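Local coordinates for protein ribonucleoside-diphosphate reductase (Pseudomonas aeruginosa, PDB 5IM3) that probably reduces ribonucleoside diphosphates to the 2'-deoxyribonucleotide precursors of DNA, and binds dATP at its allosteric sites, at residues H560-F565 and L586-T591; E463-R468 and W548-S553. One frame throughout, in Å; residues are numbered along the deposited sequence.

Contact 1 (H560-F565 and L586-T591); sequences HPWLTF and LCTEIT
Leu586 O rests obliquely against the six-membered ring of Trp562, 3.2 Å from CZ3 and 3.6 Å from CH2, a close carbonyl-to-ring contact with no hydrogen bond. Here a strand of the ten-stranded alpha-beta barrel, 562-565, meets 586-591, which by sequence probably corresponds to the family's finger loop, the segment that threads the barrel interior and carries the radical cysteine at its tip. Trp562 and Thr564 both direct their side chains from the strand at the loop. With chi1 -58°, Trp562 CG stands beside its own backbone N, anti to the carbonyl carbon, and the indole reaches across Thr588 at about a right angle. The methyl of Thr588 lies 3.7 Å from Trp562 CE3. Tyr904 packs edge-to-face with the same indole, and Thr564 OG1 is satisfied by Asn485 O on the neighbouring strand. The loop is held by other groups: Cys587 O is hydrogen-bonded to Ser875 OG, and Thr588 O to Thr902 OG1. Within its own segment Trp562 is backed by His560, whose CD2 lies 3.5 Å above one indole face, toward the rim. Beyond the indole, Thr564 CG2 approaches Thr588 CG2 methyl to methyl at 4.4 Å.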
loop_
_atom_site.group_PDB
_atom_site.type_symbol
_atom_site.label_atom_id
_atom_site.label_comp_id
_atom_site.label_asym_id
_atom_site.label_seq_id
_atom_site.Cartn_x
_atom_site.Cartn_y
_atom_site.Cartn_z
ATOM N N HIS A 560 -8.951 15.406 -17.168
ATOM C CA HIS A 560 -10.019 15.459 -18.154
ATOM C C HIS A 560 -11.034 14.378 -17.818
ATOM O O HIS A 560 -10.699 13.398 -17.144
ATOM C CB HIS A 560 -9.473 15.258 -19.574
ATOM C CG HIS A 560 -8.437 16.262 -19.969
ATOM N ND1 HIS A 560 -7.096 16.094 -19.693
ATOM C CD2 HIS A 560 -8.544 17.449 -20.611
ATOM C CE1 HIS A 560 -6.423 17.135 -20.151
ATOM N NE2 HIS A 560 -7.279 17.971 -20.712
ATOM N N PRO A 561 -12.291 14.526 -18.273
ATOM C CA PRO A 561 -12.821 15.697 -18.986
ATOM C C PRO A 561 -13.139 16.860 -18.057
ATOM O O PRO A 561 -13.437 16.643 -16.879
ATOM C CB PRO A 561 -14.110 15.166 -19.640
ATOM C CG PRO A 561 -14.031 13.678 -19.542
ATOM C CD PRO A 561 -13.241 13.402 -18.307
ATOM N N TRP A 562 -13.077 18.080 -18.581
ATOM C CA TRP A 562 -13.470 19.243 -17.805
ATOM C C TRP A 562 -14.977 19.216 -17.553
ATOM O O TRP A 562 -15.726 18.452 -18.168
ATOM C CB TRP A 562 -13.066 20.527 -18.529
ATOM C CG TRP A 562 -11.595 20.601 -18.805
ATOM C CD1 TRP A 562 -10.587 20.206 -17.978
ATOM C CD2 TRP A 562 -10.969 21.085 -19.998
ATOM N NE1 TRP A 562 -9.371 20.424 -18.575
ATOM C CE2 TRP A 562 -9.578 20.959 -19.819
ATOM C CE3 TRP A 562 -11.449 21.613 -21.203
ATOM C CZ2 TRP A 562 -8.661 21.344 -20.797
ATOM C CZ3 TRP A 562 -10.537 21.993 -22.172
ATOM C CH2 TRP A 562 -9.161 21.857 -21.964
ATOM N N LEU A 563 -15.420 20.067 -16.633
ATOM C CA LEU A 563 -16.818 20.140 -16.222
ATOM C C LEU A 563 -17.407 21.465 -16.691
ATOM O O LEU A 563 -16.970 22.533 -16.249
ATOM C CB LEU A 563 -16.944 20.006 -14.704
ATOM C CG LEU A 563 -16.928 18.598 -14.096
ATOM C CD1 LEU A 563 -15.718 17.788 -14.525
ATOM C CD2 LEU A 563 -16.975 18.691 -12.574
ATOM N N THR A 564 -18.395 21.394 -17.582
ATOM C CA THR A 564 -19.126 22.564 -18.051
ATOM C C THR A 564 -20.617 22.267 -17.978
ATOM O O THR A 564 -21.035 21.110 -18.083
ATOM C CB THR A 564 -18.733 22.952 -19.489
ATOM O OG1 THR A 564 -19.183 21.945 -20.400
ATOM C CG2 THR A 564 -17.216 23.112 -19.615
ATOM N N PHE A 565 -21.419 23.315 -17.803
ATOM C CA PHE A 565 -22.831 23.166 -17.464
ATOM C C PHE A 565 -23.710 23.683 -18.598
ATOM O O PHE A 565 -23.690 24.876 -18.923
ATOM C CB PHE A 565 -23.130 23.875 -16.146
ATOM C CG PHE A 565 -22.342 23.324 -14.998
ATOM C CD1 PHE A 565 -22.598 22.049 -14.523
ATOM C CD2 PHE A 565 -21.321 24.058 -14.420
ATOM C CE1 PHE A 565 -21.867 21.524 -13.478
ATOM C CE2 PHE A 565 -20.584 23.536 -13.373
ATOM C CZ PHE A 565 -20.857 22.267 -12.904
ATOM N N LEU A 586 -12.469 25.501 -26.767
ATOM C CA LEU A 586 -11.250 24.868 -26.277
ATOM C C LEU A 586 -10.908 25.314 -24.857
ATOM O O LEU A 586 -10.404 24.519 -24.055
ATOM C CB LEU A 586 -10.094 25.182 -27.230
ATOM C CG LEU A 586 -8.706 24.672 -26.833
ATOM C CD1 LEU A 586 -8.685 23.151 -26.710
ATOM C CD2 LEU A 586 -7.667 25.136 -27.842
ATOM N N CYS A 587 -11.171 26.579 -24.527
ATOM C CA CYS A 587 -10.761 27.153 -23.251
ATOM C C CYS A 587 -11.926 27.389 -22.294
ATOM O O CYS A 587 -11.707 27.893 -21.189
ATOM C CB CYS A 587 -10.000 28.461 -23.501
ATOM S SG CYS A 587 -8.525 28.233 -24.531
ATOM N N THR A 588 -13.152 27.048 -22.696
ATOM C CA THR A 588 -14.317 26.945 -21.810
ATOM C C THR A 588 -14.798 28.297 -21.288
ATOM O O THR A 588 -15.282 28.385 -20.162
ATOM C CB THR A 588 -14.048 26.000 -20.629
ATOM O OG1 THR A 588 -13.207 26.642 -19.663
ATOM C CG2 THR A 588 -13.396 24.709 -21.113
ATOM N N GLU A 589 -14.701 29.360 -22.093
ATOM C CA GLU A 589 -15.273 30.652 -21.731
ATOM C C GLU A 589 -16.269 31.176 -22.757
ATOM O O GLU A 589 -16.863 32.238 -22.532
ATOM C CB GLU A 589 -14.165 31.697 -21.520
ATOM C CG GLU A 589 -13.637 32.385 -22.790
ATOM C CD GLU A 589 -12.746 31.493 -23.626
ATOM O OE1 GLU A 589 -12.610 30.295 -23.298
ATOM O OE2 GLU A 589 -12.172 31.997 -24.612
ATOM N N ILE A 590 -16.474 30.471 -23.866
ATOM C CA ILE A 590 -17.316 30.932 -24.963
ATOM C C ILE A 590 -18.592 30.102 -24.988
ATOM O O ILE A 590 -18.552 28.880 -24.805
ATOM C CB ILE A 590 -16.564 30.833 -26.305
ATOM C CG1 ILE A 590 -15.263 31.642 -26.241
ATOM C CG2 ILE A 590 -17.440 31.302 -27.453
ATOM C CD1 ILE A 590 -15.461 33.129 -25.976
ATOM N N THR A 591 -19.732 30.772 -25.224
ATOM C CA THR A 591 -21.038 30.105 -25.272
ATOM C C THR A 591 -21.815 30.699 -26.450
ATOM O O THR A 591 -22.632 31.608 -26.288
ATOM C CB THR A 591 -21.806 30.251 -23.956
ATOM O OG1 THR A 591 -21.960 31.638 -23.634
ATOM C CG2 THR A 591 -21.077 29.551 -22.820
#

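Contact 2 (E463-R468 and W548-S553); sequences EFLELR and WRKMLS
Lys550 NZ gives a hydrogen bond of 2.8 Å to Glu466 OE1 that is part of a salt bridge between 463-468 and helix 544-558. The ammonium meets that oxygen on its anti side, 28° out of the carboxylate plane, and the two side chains cross at about a right angle. Lys550 CG is anti to the backbone N, and a bend at chi2 turns the otherwise extended chain toward the glutamate. Lys469 NZ is a second, long and weak ionic partner of the same OE1. Lys550 also serves through its backbone: its O accepts Ser553 OG at 2.9 Å, with a C=O...donor angle of 109° and the hydroxyl tilted 34° from the carbonyl plane, a side-chain bond back to the preceding turn of the helix. Beside the ion pair the contact is apolar. Leu465 CD1 fits between the aliphatic part of Lys550 and Met551, 3.7 Å from CG of each, while Leu465 CD2 lies 3.9 Å from Met551 CG. Leu465 and Met551 also touch Asn485 and Ile487 of strand 482-487. The end of helix 461-465, with the residues that follow it, packed beside helix 544-558, both touching strand 482-487 and with the salt bridge between partly exposed side chains, belongs to the helical layer outside the alpha-beta barrel.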
loop_
_atom_site.group_PDB
_atom_site.type_symbol
_atom_site.label_atom_id
_atom_site.label_comp_id
_atom_site.label_asym_id
_atom_site.label_seq_id
_atom_site.Cartn_x
_atom_site.Cartn_y
_atom_site.Cartn_z
ATOM N N GLU A 463 -16.803 5.382 -21.530
ATOM C CA GLU A 463 -15.564 5.332 -22.300
ATOM C C GLU A 463 -14.976 6.730 -22.481
ATOM O O GLU A 463 -13.751 6.894 -22.473
ATOM C CB GLU A 463 -15.820 4.670 -23.659
ATOM C CG GLU A 463 -14.567 4.379 -24.480
ATOM C CD GLU A 463 -14.885 3.788 -25.850
ATOM O OE1 GLU A 463 -16.074 3.789 -26.243
ATOM O OE2 GLU A 463 -13.946 3.330 -26.539
ATOM N N PHE A 464 -15.834 7.745 -22.621
ATOM C CA PHE A 464 -15.370 9.116 -22.834
ATOM C C PHE A 464 -14.530 9.610 -21.662
ATOM O O PHE A 464 -13.499 10.260 -21.859
ATOM C CB PHE A 464 -16.580 10.030 -23.049
ATOM C CG PHE A 464 -16.239 11.441 -23.456
ATOM C CD1 PHE A 464 -15.910 11.741 -24.768
ATOM C CD2 PHE A 464 -16.303 12.478 -22.534
ATOM C CE1 PHE A 464 -15.623 13.043 -25.150
ATOM C CE2 PHE A 464 -16.015 13.781 -22.909
ATOM C CZ PHE A 464 -15.675 14.062 -24.221
ATOM N N LEU A 465 -14.957 9.310 -20.432
ATOM C CA LEU A 465 -14.253 9.809 -19.256
ATOM C C LEU A 465 -12.827 9.289 -19.167
ATOM O O LEU A 465 -12.003 9.903 -18.481
ATOM C CB LEU A 465 -15.010 9.428 -17.979
ATOM C CG LEU A 465 -16.474 9.855 -17.878
ATOM C CD1 LEU A 465 -17.055 9.412 -16.547
ATOM C CD2 LEU A 465 -16.631 11.348 -18.044
ATOM N N GLU A 466 -12.512 8.184 -19.839
ATOM C CA GLU A 466 -11.224 7.523 -19.676
ATOM C C GLU A 466 -10.277 7.775 -20.837
ATOM O O GLU A 466 -9.185 7.197 -20.868
ATOM C CB GLU A 466 -11.419 6.017 -19.498
ATOM C CG GLU A 466 -12.342 5.642 -18.358
ATOM C CD GLU A 466 -12.138 4.210 -17.902
ATOM O OE1 GLU A 466 -12.619 3.860 -16.804
ATOM O OE2 GLU A 466 -11.481 3.439 -18.635
ATOM N N LEU A 467 -10.659 8.633 -21.784
ATOM C CA LEU A 467 -9.862 8.821 -22.991
ATOM C C LEU A 467 -8.451 9.324 -22.710
ATOM O O LEU A 467 -7.573 9.148 -23.559
ATOM C CB LEU A 467 -10.575 9.791 -23.935
ATOM C CG LEU A 467 -11.800 9.249 -24.676
ATOM C CD1 LEU A 467 -12.528 10.368 -25.408
ATOM C CD2 LEU A 467 -11.393 8.154 -25.654
ATOM N N ARG A 468 -8.201 9.938 -21.552
ATOM C CA ARG A 468 -6.898 10.529 -21.266
ATOM C C ARG A 468 -6.109 9.762 -20.206
ATOM O O ARG A 468 -5.131 10.290 -19.668
ATOM C CB ARG A 468 -7.067 11.990 -20.852
ATOM C CG ARG A 468 -7.626 12.887 -21.960
ATOM C CD ARG A 468 -6.652 13.033 -23.124
ATOM N NE ARG A 468 -5.392 13.641 -22.702
ATOM C CZ ARG A 468 -5.084 14.928 -22.837
ATOM N NH1 ARG A 468 -5.937 15.775 -23.404
ATOM N NH2 ARG A 468 -3.909 15.370 -22.412
ATOM N N TRP A 548 -20.849 10.574 -11.194
ATOM C CA TRP A 548 -20.224 11.799 -10.709
ATOM C C TRP A 548 -18.855 11.509 -10.101
ATOM O O TRP A 548 -17.869 12.194 -10.403
ATOM C CB TRP A 548 -21.156 12.458 -9.691
ATOM C CG TRP A 548 -20.628 13.679 -9.002
ATOM C CD1 TRP A 548 -20.357 13.813 -7.670
ATOM C CD2 TRP A 548 -20.336 14.948 -9.599
ATOM N NE1 TRP A 548 -19.907 15.082 -7.403
ATOM C CE2 TRP A 548 -19.884 15.800 -8.570
ATOM C CE3 TRP A 548 -20.407 15.447 -10.903
ATOM C CZ2 TRP A 548 -19.504 17.120 -8.805
ATOM C CZ3 TRP A 548 -20.026 16.761 -11.132
ATOM C CH2 TRP A 548 -19.582 17.579 -10.089
ATOM N N ARG A 549 -18.770 10.475 -9.257
ATOM C CA ARG A 549 -17.491 10.100 -8.659
ATOM C C ARG A 549 -16.470 9.726 -9.727
ATOM O O ARG A 549 -15.296 10.102 -9.632
ATOM C CB ARG A 549 -17.695 8.940 -7.679
ATOM C CG ARG A 549 -16.406 8.358 -7.111
ATOM C CD ARG A 549 -16.674 7.226 -6.122
ATOM N NE ARG A 549 -17.246 7.706 -4.865
ATOM C CZ ARG A 549 -17.351 6.973 -3.758
ATOM N NH1 ARG A 549 -16.920 5.717 -3.741
ATOM N NH2 ARG A 549 -17.884 7.497 -2.658
ATOM N N LYS A 550 -16.897 8.980 -10.748
ATOM C CA LYS A 550 -15.992 8.623 -11.835
ATOM C C LYS A 550 -15.520 9.866 -12.580
ATOM O O LYS A 550 -14.346 9.966 -12.959
ATOM C CB LYS A 550 -16.686 7.652 -12.789
ATOM C CG LYS A 550 -15.821 7.163 -13.942
ATOM C CD LYS A 550 -14.687 6.281 -13.448
ATOM C CE LYS A 550 -13.953 5.626 -14.603
ATOM N NZ LYS A 550 -12.818 4.786 -14.132
ATOM N N MET A 551 -16.421 10.826 -12.796
ATOM C CA MET A 551 -16.044 12.058 -13.479
ATOM C C MET A 551 -14.981 12.819 -12.693
ATOM O O MET A 551 -14.017 13.329 -13.275
ATOM C CB MET A 551 -17.284 12.927 -13.700
ATOM C CG MET A 551 -18.319 12.299 -14.630
ATOM S SD MET A 551 -19.981 12.976 -14.431
ATOM C CE MET A 551 -19.726 14.682 -14.935
ATOM N N LEU A 552 -15.131 12.898 -11.368
ATOM C CA LEU A 552 -14.163 13.653 -10.575
ATOM C C LEU A 552 -12.839 12.911 -10.442
ATOM O O LEU A 552 -11.780 13.547 -10.410
ATOM C CB LEU A 552 -14.741 13.968 -9.195
ATOM C CG LEU A 552 -16.025 14.802 -9.201
ATOM C CD1 LEU A 552 -16.480 15.074 -7.773
ATOM C CD2 LEU A 552 -15.848 16.112 -9.971
ATOM N N SER A 553 -12.868 11.580 -10.383
ATOM C CA SER A 553 -11.622 10.830 -10.271
ATOM C C SER A 553 -10.810 10.914 -11.557
ATOM O O SER A 553 -9.575 10.969 -11.512
ATOM C CB SER A 553 -11.910 9.373 -9.905
ATOM O OG SER A 553 -12.592 8.711 -10.950
#

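How the contacts relate
Strand 450-455 leads into helix 461-465, where the first segment of contact 2 begins; the chain then passes through strand 482-487 and several helices before 548-553 closes this loop of 79 intervening residues. Helix 544-558 runs on to strand 562-565, where contact 1 opens, and 586-591 closes it after 20 more. The two are therefore in series, neither nested nor crossed, with centres about 15 Å apart. They meet through the strand and the residues just before it: Pro561 CD lies 3.7 Å from Leu465 O, and Leu563 CD2 packs 3.8 Å from Leu552 CD2. Contact 2 joins the end of one outer helix to another; contact 1 joins the wall to what is probably the finger loop.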